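PDB 6LN0: Non-structural protein 3 from Porcine deltacoronavirus, which probably joins a macro domain of the ADP-ribose-binding family to a papain-like cysteine protease that would cut the viral replicase polyprotein. Local coordinates for residues 260-265 and 298-303; 266-271 and 315-320; 272-277 and 323-328. One frame throughout, in Å; residues are numbered along the deposited sequence.

Contact 1: 260-265 and 298-303; sequences CFVSAG and WIYAST
Phe261 sets the rim of its ring against one face of Tyr300 in a T-shaped (edge-to-face) pair, the centroids 5.4 Å apart and the planes at 85°. Phe261 CZ does most of the touching, 3.8 Å from Tyr300 CE1, while Phe261 CE1 comes within 3.7 Å of Tyr300 OH. With CG held between backbone N and carbonyl carbon (chi1 80°), the Phe261 ring swings round toward the partner helix and also lies over its neighbour Val262, whose CG2 sits above the centre of the ring. The same methyl also meets the other helix, 4.0 Å from Tyr300 CE2 and 4.2 Å from Ile299 CG2. Thr303 OG1 stands near the plane of the Phe261 ring, at its edge; it donates a hydrogen bond to Ile299 O (2.9 Å), a carbonyl that Thr303 N reaches from the opposite face. This is a buried, apolar meeting of helices 260-270 and 293-302, whose segment axes come no nearer than 11.1 Å, with the two rings and Val262 reaching across. Helix 313-322 packs on both partners, through Val316 on Phe261 and Leu320 on Ile299, while Leu253 of strand 250-253 touches Val262 and Cys399 of strand 398-402 touches Phe261.

Contact 2: 266-271 and 315-320; sequences VNLFQN and QVISLL
This is apolar helix-to-helix packing in the core of the papain-like protease domain, between the C-terminal half of helix 260-270 and helix 313-322. The segment axes approach to 9.2 Å and run in roughly the same sense, 43° apart, and the backbones come nearest at Phe269 and Ile317. Ile317 works from between two residues of the facing helix. Its CG1 lies 3.5 Å from Leu268 CD2, a close methylene-to-methyl contact, and its CD1 carries on to Phe269 CB at 3.9 Å, ending near the plane of the Phe269 ring at its edge. The chain of Ile317 leaves with CG1 anti to the backbone N (chi1 -174°), which throws CD1 across toward the other helix although the residue starts off pointing along the interface; Leu268 meets it at about a right angle.

One turn on, Leu320 takes over. Its CD1 sits 3.7 Å from Phe269 CB and 4.0 Å from Val266 CA, so that this methyl rests against both Val266 and Phe269, three residues apart on one side of the helix, while Leu320 CB lies 3.7 Å from Phe269 CD2. Phe269 is thus touched at CB by both Ile317 CD1 and Leu320 CD1, with Leu320 CB reaching the CD2 corner of its ring. Val316 adds a lighter touch on the backbone of Val266.

Every residue that touches is buried, and the polar side chains turn elsewhere: Asn267 bonds His252 and Gln270 bonds Met251 O. Around the pair, Trp298 of helix 293-302 packs on Leu319 and Leu320, Phe276 of the following loop stacks on Phe269, and strand 416-423 backs the contact, Ala419 lying against both Leu268 and Ile317.

Contact 3: 272-277 and 323-328; sequences TAYQFR and NSDAAF
Arg277 turns its CG between backbone N and carbonyl carbon (chi1 75°) and then runs extended to NE, while Asn323 holds CG anti to its carbonyl carbon (chi1 -81°); the two side chains therefore lie side by side, pointing the same way. Asn323 OD1 receives both Arg277 NE at 2.7 Å, on a lone pair, and Arg277 NH2 at 3.0 Å, and lies in the guanidinium plane. The backbones follow suit, with Arg277 N donating to Asn323 O at 2.9 Å, nearly straight and in the carbonyl plane.

Further along, Phe276 and Ser324 form a non-hydrogen-bonded antiparallel pair, a single bridge whose CA atoms are 4.0 Å apart. Asp325 N reaches Gln275 O at 3.1 Å, and Asp325 OD1 accepts Gln275 N at 3.0 Å from above the carboxylate plane. At the far end Ala326 CB sits over one face of Tyr274, a CH-pi contact 3.4 Å from the ring centroid.

Arg277 is the N-cap of helix 278-287, and its NH1 also bonds Glu223 O, while Asn323 ND2 bonds Leu319 O of helix 313-322. The amide of Asn323 is thus used at both ends and its rotation fixed, and the guanidinium, donating to the neutral oxygens Asn323 OD1 and Glu223 O, ties the start of one helix to the end of another without a salt bridge between the segments.

The three contacts follow one another along helix 260-270 and the loop beyond it, each pairing with a part of the chain progressively later. Contact 1 and contact 2 have centres about 8 Å apart and share that helix; Ser302 CB touches Leu319 CD1 at 3.6 Å. Contact 3 lies about 10 Å from contact 2 between centres, joined to it by Phe269 and Phe276, and about 17 Å from contact 1. Cys260 heads the helix beside His398, a placing consistent with the cysteine-histidine pair of papain-like proteases. At the other end, residues 323-328 enter strand 327-332, beyond which Cys334 and Cys335 join Cys360 and Cys363 in binding zinc.

Contact 1: 260-265 and 298-303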
ATOM      1  N   CYS A 260      10.106  -7.929  28.096  1.00 49.19           N
ATOM      2  CA  CYS A 260      11.327  -8.274  28.829  1.00 51.91           C
ATOM      3  C   CYS A 260      12.328  -8.974  27.926  1.00 51.34           C
ATOM      4  O   CYS A 260      13.540  -8.762  28.067  1.00 49.24           O
ATOM      5  CB  CYS A 260      10.998  -9.119  30.073  1.00 46.82           C
ATOM      6  SG  CYS A 260      10.065 -10.641  29.774  1.00 64.37           S
ATOM      7  N   PHE A 261      11.836  -9.768  26.972  1.00 53.74           N
ATOM      8  CA  PHE A 261      12.709 -10.350  25.957  1.00 51.09           C
ATOM      9  C   PHE A 261      13.513  -9.300  25.200  1.00 46.69           C
ATOM     10  O   PHE A 261      14.592  -9.615  24.688  1.00 49.27           O
ATOM     11  CB  PHE A 261      11.908 -11.216  24.971  1.00 54.02           C
ATOM     12  CG  PHE A 261      11.183 -10.443  23.889  1.00 53.14           C
ATOM     13  CD1 PHE A 261      10.046  -9.707  24.174  1.00 50.60           C
ATOM     14  CD2 PHE A 261      11.620 -10.500  22.578  1.00 55.60           C
ATOM     15  CE1 PHE A 261       9.371  -9.017  23.150  1.00 55.46           C
ATOM     16  CE2 PHE A 261      10.965  -9.824  21.559  1.00 47.07           C
ATOM     17  CZ  PHE A 261       9.837  -9.077  21.850  1.00 51.00           C
ATOM     18  N   VAL A 262      13.050  -8.056  25.158  1.00 43.72           N
ATOM     19  CA  VAL A 262      13.808  -7.017  24.476  1.00 44.97           C
ATOM     20  C   VAL A 262      14.849  -6.416  25.405  1.00 46.33           C
ATOM     21  O   VAL A 262      16.036  -6.342  25.065  1.00 48.83           O
ATOM     22  CB  VAL A 262      12.865  -5.933  23.916  1.00 42.14           C
ATOM     23  CG1 VAL A 262      13.659  -4.786  23.361  1.00 34.75           C
ATOM     24  CG2 VAL A 262      11.959  -6.521  22.869  1.00 43.78           C
ATOM     25  N   SER A 263      14.418  -5.971  26.590  1.00 48.72           N
ATOM     26  CA  SER A 263      15.356  -5.435  27.579  1.00 50.67           C
ATOM     27  C   SER A 263      16.463  -6.433  27.907  1.00 42.45           C
ATOM     28  O   SER A 263      17.626  -6.048  28.035  1.00 46.77           O
ATOM     29  CB  SER A 263      14.617  -5.026  28.860  1.00 49.77           C
ATOM     30  OG  SER A 263      13.716  -6.044  29.275  1.00 49.55           O
ATOM     31  N   ALA A 264      16.138  -7.711  28.049  1.00 39.68           N
ATOM     32  CA  ALA A 264      17.197  -8.670  28.358  1.00 46.04           C
ATOM     33  C   ALA A 264      18.212  -8.753  27.210  1.00 51.18           C
ATOM     34  O   ALA A 264      19.433  -8.795  27.435  1.00 47.19           O
ATOM     35  CB  ALA A 264      16.599 -10.041  28.669  1.00 39.17           C
ATOM     36  N   GLY A 265      17.729  -8.734  25.966  1.00 47.36           N
ATOM     37  CA  GLY A 265      18.646  -8.803  24.838  1.00 43.61           C
ATOM     38  C   GLY A 265      19.513  -7.564  24.717  1.00 46.48           C
ATOM     39  O   GLY A 265      20.734  -7.661  24.567  1.00 44.01           O
ATOM     40  N   TRP A 298      12.315  -1.443  15.652  1.00 35.79           N
ATOM     41  CA  TRP A 298      13.149  -2.299  14.821  1.00 38.60           C
ATOM     42  C   TRP A 298      13.312  -3.696  15.421  1.00 42.24           C
ATOM     43  O   TRP A 298      13.343  -4.689  14.686  1.00 44.14           O
ATOM     44  CB  TRP A 298      14.507  -1.635  14.606  1.00 39.50           C
ATOM     45  CG  TRP A 298      15.416  -2.443  13.757  1.00 44.86           C
ATOM     46  CD1 TRP A 298      15.303  -2.685  12.400  1.00 40.49           C
ATOM     47  CD2 TRP A 298      16.595  -3.129  14.188  1.00 42.37           C
ATOM     48  NE1 TRP A 298      16.349  -3.475  11.977  1.00 41.35           N
ATOM     49  CE2 TRP A 298      17.157  -3.759  13.047  1.00 43.19           C
ATOM     50  CE3 TRP A 298      17.234  -3.266  15.417  1.00 38.30           C
ATOM     51  CZ2 TRP A 298      18.316  -4.523  13.117  1.00 40.19           C
ATOM     52  CZ3 TRP A 298      18.399  -4.020  15.480  1.00 40.39           C
ATOM     53  CH2 TRP A 298      18.925  -4.635  14.343  1.00 37.64           C
ATOM     54  N   ILE A 299      13.427  -3.813  16.747  1.00 41.65           N
ATOM     55  CA  ILE A 299      13.600  -5.149  17.319  1.00 41.61           C
ATOM     56  C   ILE A 299      12.343  -5.970  17.111  1.00 39.41           C
ATOM     57  O   ILE A 299      12.404  -7.141  16.717  1.00 44.84           O
ATOM     58  CB  ILE A 299      13.969  -5.088  18.811  1.00 40.67           C
ATOM     59  CG1 ILE A 299      15.172  -4.197  19.034  1.00 41.42           C
ATOM     60  CG2 ILE A 299      14.205  -6.485  19.341  1.00 35.63           C
ATOM     61  CD1 ILE A 299      16.401  -4.890  19.097  1.00 46.44           C
ATOM     62  N   TYR A 300      11.186  -5.375  17.390  1.00 39.36           N
ATOM     63  CA  TYR A 300       9.934  -6.111  17.257  1.00 41.02           C
ATOM     64  C   TYR A 300       9.678  -6.531  15.818  1.00 43.13           C
ATOM     65  O   TYR A 300       9.227  -7.657  15.570  1.00 47.75           O
ATOM     66  CB  TYR A 300       8.771  -5.266  17.748  1.00 42.42           C
ATOM     67  CG  TYR A 300       8.447  -5.418  19.221  1.00 48.81           C
ATOM     68  CD1 TYR A 300       7.527  -6.360  19.643  1.00 47.32           C
ATOM     69  CD2 TYR A 300       9.036  -4.588  20.176  1.00 41.07           C
ATOM     70  CE1 TYR A 300       7.199  -6.484  20.965  1.00 51.26           C
ATOM     71  CE2 TYR A 300       8.715  -4.702  21.494  1.00 50.24           C
ATOM     72  CZ  TYR A 300       7.795  -5.661  21.891  1.00 51.80           C
ATOM     73  OH  TYR A 300       7.464  -5.798  23.218  1.00 50.81           O
ATOM     74  N   ALA A 301       9.943  -5.637  14.852  1.00 39.43           N
ATOM     75  CA  ALA A 301       9.678  -5.971  13.448  1.00 44.80           C
ATOM     76  C   ALA A 301      10.676  -6.998  12.915  1.00 41.10           C
ATOM     77  O   ALA A 301      10.321  -7.847  12.091  1.00 40.44           O
ATOM     78  CB  ALA A 301       9.711  -4.711  12.579  1.00 38.60           C
ATOM     79  N   SER A 302      11.933  -6.925  13.356  1.00 38.30           N
ATOM     80  CA  SER A 302      12.922  -7.899  12.899  1.00 46.23           C
ATOM     81  C   SER A 302      12.636  -9.304  13.432  1.00 48.50           C
ATOM     82  O   SER A 302      12.972 -10.288  12.762  1.00 50.49           O
ATOM     83  CB  SER A 302      14.331  -7.464  13.309  1.00 45.05           C
ATOM     84  OG  SER A 302      14.655  -6.199  12.757  1.00 44.70           O
ATOM     85  N   THR A 303      12.040  -9.429  14.625  1.00 41.88           N
ATOM     86  CA  THR A 303      11.763 -10.741  15.204  1.00 43.46           C
ATOM     87  C   THR A 303      10.294 -11.129  15.082  1.00 45.80           C
ATOM     88  O   THR A 303       9.882 -12.143  15.646  1.00 43.65           O
ATOM     89  CB  THR A 303      12.228 -10.810  16.678  1.00 39.12           C
ATOM     90  OG1 THR A 303      11.541  -9.848  17.479  1.00 39.09           O
ATOM     91  CG2 THR A 303      13.691 -10.509  16.794  1.00 43.13           C
TER

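Contact 2: 266-271 and 315-320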
ATOM      1  N   VAL A 266      18.891  -6.378  24.783  1.00 43.71           N
ATOM      2  CA  VAL A 266      19.630  -5.114  24.748  1.00 39.57           C
ATOM      3  C   VAL A 266      20.574  -4.963  25.931  1.00 47.92           C
ATOM      4  O   VAL A 266      21.612  -4.293  25.822  1.00 49.78           O
ATOM      5  CB  VAL A 266      18.643  -3.935  24.680  1.00 46.84           C
ATOM      6  CG1 VAL A 266      19.400  -2.621  24.497  1.00 48.28           C
ATOM      7  CG2 VAL A 266      17.656  -4.163  23.538  1.00 43.00           C
ATOM      8  N   ASN A 267      20.231  -5.535  27.086  1.00 45.41           N
ATOM      9  CA  ASN A 267      21.110  -5.351  28.231  1.00 51.33           C
ATOM     10  C   ASN A 267      22.340  -6.251  28.155  1.00 47.72           C
ATOM     11  O   ASN A 267      23.444  -5.807  28.472  1.00 48.42           O
ATOM     12  CB  ASN A 267      20.338  -5.565  29.527  1.00 51.12           C
ATOM     13  CG  ASN A 267      19.390  -4.414  29.806  1.00 56.18           C
ATOM     14  OD1 ASN A 267      19.549  -3.314  29.237  1.00 55.38           O
ATOM     15  ND2 ASN A 267      18.388  -4.657  30.646  1.00 48.77           N
ATOM     16  N   LEU A 268      22.177  -7.508  27.734  1.00 46.51           N
ATOM     17  CA  LEU A 268      23.338  -8.317  27.365  1.00 47.07           C
ATOM     18  C   LEU A 268      24.204  -7.589  26.343  1.00 46.02           C
ATOM     19  O   LEU A 268      25.425  -7.488  26.502  1.00 45.39           O
ATOM     20  CB  LEU A 268      22.884  -9.664  26.808  1.00 42.97           C
ATOM     21  CG  LEU A 268      23.969 -10.652  26.423  1.00 43.55           C
ATOM     22  CD1 LEU A 268      24.807 -11.038  27.629  1.00 40.15           C
ATOM     23  CD2 LEU A 268      23.316 -11.883  25.814  1.00 38.02           C
ATOM     24  N   PHE A 269      23.577  -7.056  25.288  1.00 44.99           N
ATOM     25  CA  PHE A 269      24.351  -6.431  24.223  1.00 45.31           C
ATOM     26  C   PHE A 269      25.175  -5.274  24.767  1.00 46.87           C
ATOM     27  O   PHE A 269      26.351  -5.121  24.421  1.00 47.20           O
ATOM     28  CB  PHE A 269      23.443  -5.951  23.073  1.00 42.72           C
ATOM     29  CG  PHE A 269      24.213  -5.328  21.950  1.00 42.43           C
ATOM     30  CD1 PHE A 269      24.511  -3.975  21.958  1.00 43.66           C
ATOM     31  CD2 PHE A 269      24.729  -6.113  20.937  1.00 42.05           C
ATOM     32  CE1 PHE A 269      25.281  -3.418  20.962  1.00 44.01           C
ATOM     33  CE2 PHE A 269      25.505  -5.558  19.934  1.00 44.01           C
ATOM     34  CZ  PHE A 269      25.764  -4.210  19.937  1.00 46.10           C
ATOM     35  N   GLN A 270      24.575  -4.457  25.631  1.00 48.07           N
ATOM     36  CA  GLN A 270      25.296  -3.337  26.219  1.00 50.55           C
ATOM     37  C   GLN A 270      26.536  -3.782  26.987  1.00 53.34           C
ATOM     38  O   GLN A 270      27.473  -2.989  27.125  1.00 53.33           O
ATOM     39  CB  GLN A 270      24.359  -2.538  27.132  1.00 48.06           C
ATOM     40  CG  GLN A 270      23.316  -1.718  26.370  1.00 45.79           C
ATOM     41  CD  GLN A 270      22.460  -0.865  27.281  1.00 50.67           C
ATOM     42  OE1 GLN A 270      22.816   0.272  27.596  1.00 54.16           O
ATOM     43  NE2 GLN A 270      21.325  -1.415  27.724  1.00 52.95           N
ATOM     44  N   ASN A 271      26.575  -5.027  27.474  1.00 47.67           N
ATOM     45  CA  ASN A 271      27.745  -5.536  28.177  1.00 54.64           C
ATOM     46  C   ASN A 271      28.697  -6.298  27.274  1.00 52.70           C
ATOM     47  O   ASN A 271      29.526  -7.060  27.780  1.00 52.41           O
ATOM     48  CB  ASN A 271      27.327  -6.417  29.358  1.00 55.44           C
ATOM     49  CG  ASN A 271      26.953  -5.591  30.577  1.00 58.88           C
ATOM     50  OD1 ASN A 271      25.775  -5.492  30.933  1.00 59.49           O
ATOM     51  ND2 ASN A 271      27.945  -4.949  31.187  1.00 54.53           N
ATOM     52  N   GLN A 315      16.565 -14.724  20.154  1.00 46.80           N
ATOM     53  CA  GLN A 315      16.273 -13.993  18.922  1.00 47.60           C
ATOM     54  C   GLN A 315      16.823 -12.572  18.975  1.00 45.08           C
ATOM     55  O   GLN A 315      17.462 -12.100  18.032  1.00 42.32           O
ATOM     56  CB  GLN A 315      14.763 -13.952  18.689  1.00 50.66           C
ATOM     57  CG  GLN A 315      14.201 -14.964  17.699  1.00 55.94           C
ATOM     58  CD  GLN A 315      12.742 -14.646  17.326  1.00 58.08           C
ATOM     59  OE1 GLN A 315      11.857 -14.609  18.192  1.00 56.35           O
ATOM     60  NE2 GLN A 315      12.494 -14.402  16.038  1.00 51.40           N
ATOM     61  N   VAL A 316      16.590 -11.876  20.086  1.00 43.81           N
ATOM     62  CA  VAL A 316      17.006 -10.482  20.179  1.00 41.36           C
ATOM     63  C   VAL A 316      18.525 -10.375  20.147  1.00 43.33           C
ATOM     64  O   VAL A 316      19.093  -9.664  19.311  1.00 43.39           O
ATOM     65  CB  VAL A 316      16.417  -9.827  21.438  1.00 40.47           C
ATOM     66  CG1 VAL A 316      16.944  -8.406  21.592  1.00 39.20           C
ATOM     67  CG2 VAL A 316      14.896  -9.882  21.386  1.00 37.78           C
ATOM     68  N   ILE A 317      19.214 -11.079  21.057  1.00 42.36           N
ATOM     69  CA  ILE A 317      20.661 -10.915  21.119  1.00 42.99           C
ATOM     70  C   ILE A 317      21.307 -11.370  19.814  1.00 39.48           C
ATOM     71  O   ILE A 317      22.317 -10.803  19.381  1.00 39.85           O
ATOM     72  CB  ILE A 317      21.270 -11.638  22.348  1.00 38.57           C
ATOM     73  CG1 ILE A 317      22.746 -11.299  22.430  1.00 36.25           C
ATOM     74  CG2 ILE A 317      21.135 -13.158  22.269  1.00 39.75           C
ATOM     75  CD1 ILE A 317      22.995  -9.812  22.540  1.00 38.13           C
ATOM     76  N   SER A 318      20.729 -12.371  19.156  1.00 38.24           N
ATOM     77  CA  SER A 318      21.293 -12.820  17.894  1.00 37.70           C
ATOM     78  C   SER A 318      21.054 -11.796  16.791  1.00 41.65           C
ATOM     79  O   SER A 318      21.915 -11.595  15.924  1.00 41.28           O
ATOM     80  CB  SER A 318      20.710 -14.175  17.513  1.00 42.87           C
ATOM     81  OG  SER A 318      20.764 -14.347  16.103  1.00 52.57           O
ATOM     82  N   LEU A 319      19.897 -11.128  16.812  1.00 43.75           N
ATOM     83  CA  LEU A 319      19.645 -10.039  15.873  1.00 33.30           C
ATOM     84  C   LEU A 319      20.646  -8.907  16.062  1.00 39.47           C
ATOM     85  O   LEU A 319      21.251  -8.431  15.097  1.00 44.99           O
ATOM     86  CB  LEU A 319      18.221  -9.516  16.044  1.00 39.41           C
ATOM     87  CG  LEU A 319      18.004  -8.192  15.319  1.00 39.08           C
ATOM     88  CD1 LEU A 319      17.762  -8.471  13.863  1.00 30.11           C
ATOM     89  CD2 LEU A 319      16.844  -7.445  15.936  1.00 43.00           C
ATOM     90  N   LEU A 320      20.852  -8.476  17.305  1.00 40.57           N
ATOM     91  CA  LEU A 320      21.755  -7.360  17.561  1.00 40.14           C
ATOM     92  C   LEU A 320      23.175  -7.692  17.141  1.00 42.41           C
ATOM     93  O   LEU A 320      23.835  -6.896  16.460  1.00 43.00           O
ATOM     94  CB  LEU A 320      21.713  -6.982  19.039  1.00 39.47           C
ATOM     95  CG  LEU A 320      20.323  -6.583  19.542  1.00 45.26           C
ATOM     96  CD1 LEU A 320      20.417  -6.166  21.016  1.00 41.17           C
ATOM     97  CD2 LEU A 320      19.686  -5.480  18.656  1.00 39.05           C
TER

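Contact 3: 272-277 and 323-328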
ATOM      1  N   THR A 272      28.590  -6.134  25.963  1.00 46.67           N
ATOM      2  CA  THR A 272      29.618  -6.607  25.050  1.00 52.12           C
ATOM      3  C   THR A 272      30.368  -5.411  24.476  1.00 55.31           C
ATOM      4  O   THR A 272      30.120  -4.257  24.824  1.00 55.76           O
ATOM      5  CB  THR A 272      29.033  -7.435  23.913  1.00 48.95           C
ATOM      6  OG1 THR A 272      28.549  -6.533  22.922  1.00 45.73           O
ATOM      7  CG2 THR A 272      27.902  -8.292  24.404  1.00 51.76           C
ATOM      8  N   ALA A 273      31.298  -5.697  23.576  1.00 53.98           N
ATOM      9  CA  ALA A 273      32.150  -4.663  23.018  1.00 52.93           C
ATOM     10  C   ALA A 273      31.826  -4.382  21.562  1.00 54.90           C
ATOM     11  O   ALA A 273      32.603  -3.703  20.886  1.00 57.97           O
ATOM     12  CB  ALA A 273      33.617  -5.060  23.169  1.00 58.72           C
ATOM     13  N   TYR A 274      30.695  -4.878  21.066  1.00 55.72           N
ATOM     14  CA  TYR A 274      30.370  -4.815  19.650  1.00 50.69           C
ATOM     15  C   TYR A 274      29.900  -3.416  19.268  1.00 50.85           C
ATOM     16  O   TYR A 274      29.421  -2.652  20.106  1.00 56.86           O
ATOM     17  CB  TYR A 274      29.284  -5.835  19.309  1.00 49.64           C
ATOM     18  CG  TYR A 274      29.640  -7.279  19.596  1.00 46.90           C
ATOM     19  CD1 TYR A 274      30.896  -7.787  19.282  1.00 46.15           C
ATOM     20  CD2 TYR A 274      28.713  -8.133  20.176  1.00 41.95           C
ATOM     21  CE1 TYR A 274      31.211  -9.106  19.544  1.00 49.04           C
ATOM     22  CE2 TYR A 274      29.010  -9.443  20.444  1.00 42.55           C
ATOM     23  CZ  TYR A 274      30.263  -9.938  20.124  1.00 50.95           C
ATOM     24  OH  TYR A 274      30.570 -11.266  20.383  1.00 48.72           O
ATOM     25  N   GLN A 275      30.037  -3.086  17.981  1.00 50.31           N
ATOM     26  CA  GLN A 275      29.560  -1.817  17.441  1.00 51.62           C
ATOM     27  C   GLN A 275      28.631  -2.067  16.255  1.00 47.72           C
ATOM     28  O   GLN A 275      29.033  -2.685  15.267  1.00 48.11           O
ATOM     29  CB  GLN A 275      30.719  -0.906  17.016  1.00 56.03           C
ATOM     30  CG  GLN A 275      30.213   0.271  16.166  1.00 62.50           C
ATOM     31  CD  GLN A 275      31.231   1.375  15.965  1.00 72.23           C
ATOM     32  OE1 GLN A 275      32.441   1.134  15.945  1.00 80.92           O
ATOM     33  NE2 GLN A 275      30.741   2.602  15.798  1.00 72.40           N
ATOM     34  N   PHE A 276      27.403  -1.569  16.348  1.00 48.69           N
ATOM     35  CA  PHE A 276      26.416  -1.728  15.286  1.00 47.25           C
ATOM     36  C   PHE A 276      26.887  -1.106  13.970  1.00 46.32           C
ATOM     37  O   PHE A 276      27.567  -0.082  13.949  1.00 52.63           O
ATOM     38  CB  PHE A 276      25.109  -1.054  15.693  1.00 44.93           C
ATOM     39  CG  PHE A 276      24.331  -1.797  16.727  1.00 50.07           C
ATOM     40  CD1 PHE A 276      23.890  -3.090  16.488  1.00 44.88           C
ATOM     41  CD2 PHE A 276      23.986  -1.173  17.930  1.00 48.40           C
ATOM     42  CE1 PHE A 276      23.143  -3.763  17.440  1.00 46.85           C
ATOM     43  CE2 PHE A 276      23.240  -1.834  18.888  1.00 46.33           C
ATOM     44  CZ  PHE A 276      22.818  -3.135  18.649  1.00 49.75           C
ATOM     45  N   ARG A 277      26.466  -1.703  12.858  1.00 41.08           N
ATOM     46  CA  ARG A 277      26.652  -1.078  11.558  1.00 50.10           C
ATOM     47  C   ARG A 277      25.936   0.285  11.503  1.00 50.75           C
ATOM     48  O   ARG A 277      25.039   0.558  12.300  1.00 48.92           O
ATOM     49  CB  ARG A 277      26.144  -2.012  10.460  1.00 37.40           C
ATOM     50  CG  ARG A 277      24.649  -2.077  10.361  1.00 43.63           C
ATOM     51  CD  ARG A 277      24.264  -3.217   9.476  1.00 40.23           C
ATOM     52  NE  ARG A 277      22.863  -3.576   9.580  1.00 40.79           N
ATOM     53  CZ  ARG A 277      21.893  -3.007   8.876  1.00 47.54           C
ATOM     54  NH1 ARG A 277      22.170  -2.035   8.017  1.00 49.59           N
ATOM     55  NH2 ARG A 277      20.641  -3.418   9.024  1.00 50.68           N
ATOM     56  N   ASN A 323      24.009  -7.700  13.472  1.00 45.20           N
ATOM     57  CA  ASN A 323      24.034  -6.372  12.869  1.00 38.51           C
ATOM     58  C   ASN A 323      25.187  -5.532  13.380  1.00 45.11           C
ATOM     59  O   ASN A 323      25.163  -4.296  13.240  1.00 46.62           O
ATOM     60  CB  ASN A 323      22.725  -5.632  13.106  1.00 42.73           C
ATOM     61  CG  ASN A 323      21.672  -6.037  12.142  1.00 41.75           C
ATOM     62  OD1 ASN A 323      21.528  -5.452  11.073  1.00 48.15           O
ATOM     63  ND2 ASN A 323      20.910  -7.040  12.511  1.00 39.91           N
ATOM     64  N   SER A 324      26.197  -6.177  13.952  1.00 42.99           N
ATOM     65  CA  SER A 324      27.364  -5.518  14.500  1.00 44.81           C
ATOM     66  C   SER A 324      28.626  -6.047  13.820  1.00 42.10           C
ATOM     67  O   SER A 324      28.575  -6.867  12.912  1.00 41.64           O
ATOM     68  CB  SER A 324      27.424  -5.734  16.011  1.00 43.81           C
ATOM     69  OG  SER A 324      27.674  -7.109  16.286  1.00 47.11           O
ATOM     70  N   ASP A 325      29.771  -5.561  14.273  1.00 42.31           N
ATOM     71  CA  ASP A 325      31.065  -6.064  13.826  1.00 48.85           C
ATOM     72  C   ASP A 325      31.512  -7.357  14.542  1.00 48.70           C
ATOM     73  O   ASP A 325      32.692  -7.675  14.479  1.00 49.16           O
ATOM     74  CB  ASP A 325      32.138  -4.986  14.009  1.00 48.20           C
ATOM     75  CG  ASP A 325      32.375  -4.618  15.481  1.00 54.71           C
ATOM     76  OD1 ASP A 325      31.598  -5.043  16.366  1.00 54.83           O
ATOM     77  OD2 ASP A 325      33.352  -3.883  15.757  1.00 63.18           O
ATOM     78  N   ALA A 326      30.628  -8.109  15.199  1.00 49.28           N
ATOM     79  CA  ALA A 326      31.057  -9.280  15.965  1.00 47.89           C
ATOM     80  C   ALA A 326      31.695 -10.318  15.062  1.00 42.13           C
ATOM     81  O   ALA A 326      31.064 -10.812  14.121  1.00 40.69           O
ATOM     82  CB  ALA A 326      29.874  -9.915  16.701  1.00 42.96           C
ATOM     83  N   ALA A 327      32.931 -10.679  15.382  1.00 43.96           N
ATOM     84  CA  ALA A 327      33.654 -11.699  14.640  1.00 40.42           C
ATOM     85  C   ALA A 327      34.903 -12.038  15.415  1.00 41.42           C
ATOM     86  O   ALA A 327      35.469 -11.181  16.101  1.00 41.78           O
ATOM     87  CB  ALA A 327      34.025 -11.234  13.227  1.00 42.82           C
ATOM     88  N   PHE A 328      35.310 -13.299  15.311  1.00 39.69           N
ATOM     89  CA  PHE A 328      36.541 -13.765  15.914  1.00 44.01           C
ATOM     90  C   PHE A 328      37.053 -14.948  15.114  1.00 42.11           C
ATOM     91  O   PHE A 328      36.307 -15.578  14.355  1.00 44.76           O
ATOM     92  CB  PHE A 328      36.349 -14.139  17.391  1.00 46.62           C
ATOM     93  CG  PHE A 328      35.574 -15.412  17.620  1.00 46.13           C
ATOM     94  CD1 PHE A 328      36.233 -16.629  17.750  1.00 39.69           C
ATOM     95  CD2 PHE A 328      34.190 -15.384  17.756  1.00 42.06           C
ATOM     96  CE1 PHE A 328      35.521 -17.802  17.976  1.00 38.76           C
ATOM     97  CE2 PHE A 328      33.465 -16.557  17.993  1.00 40.30           C
ATOM     98  CZ  PHE A 328      34.129 -17.769  18.092  1.00 38.61           C
TER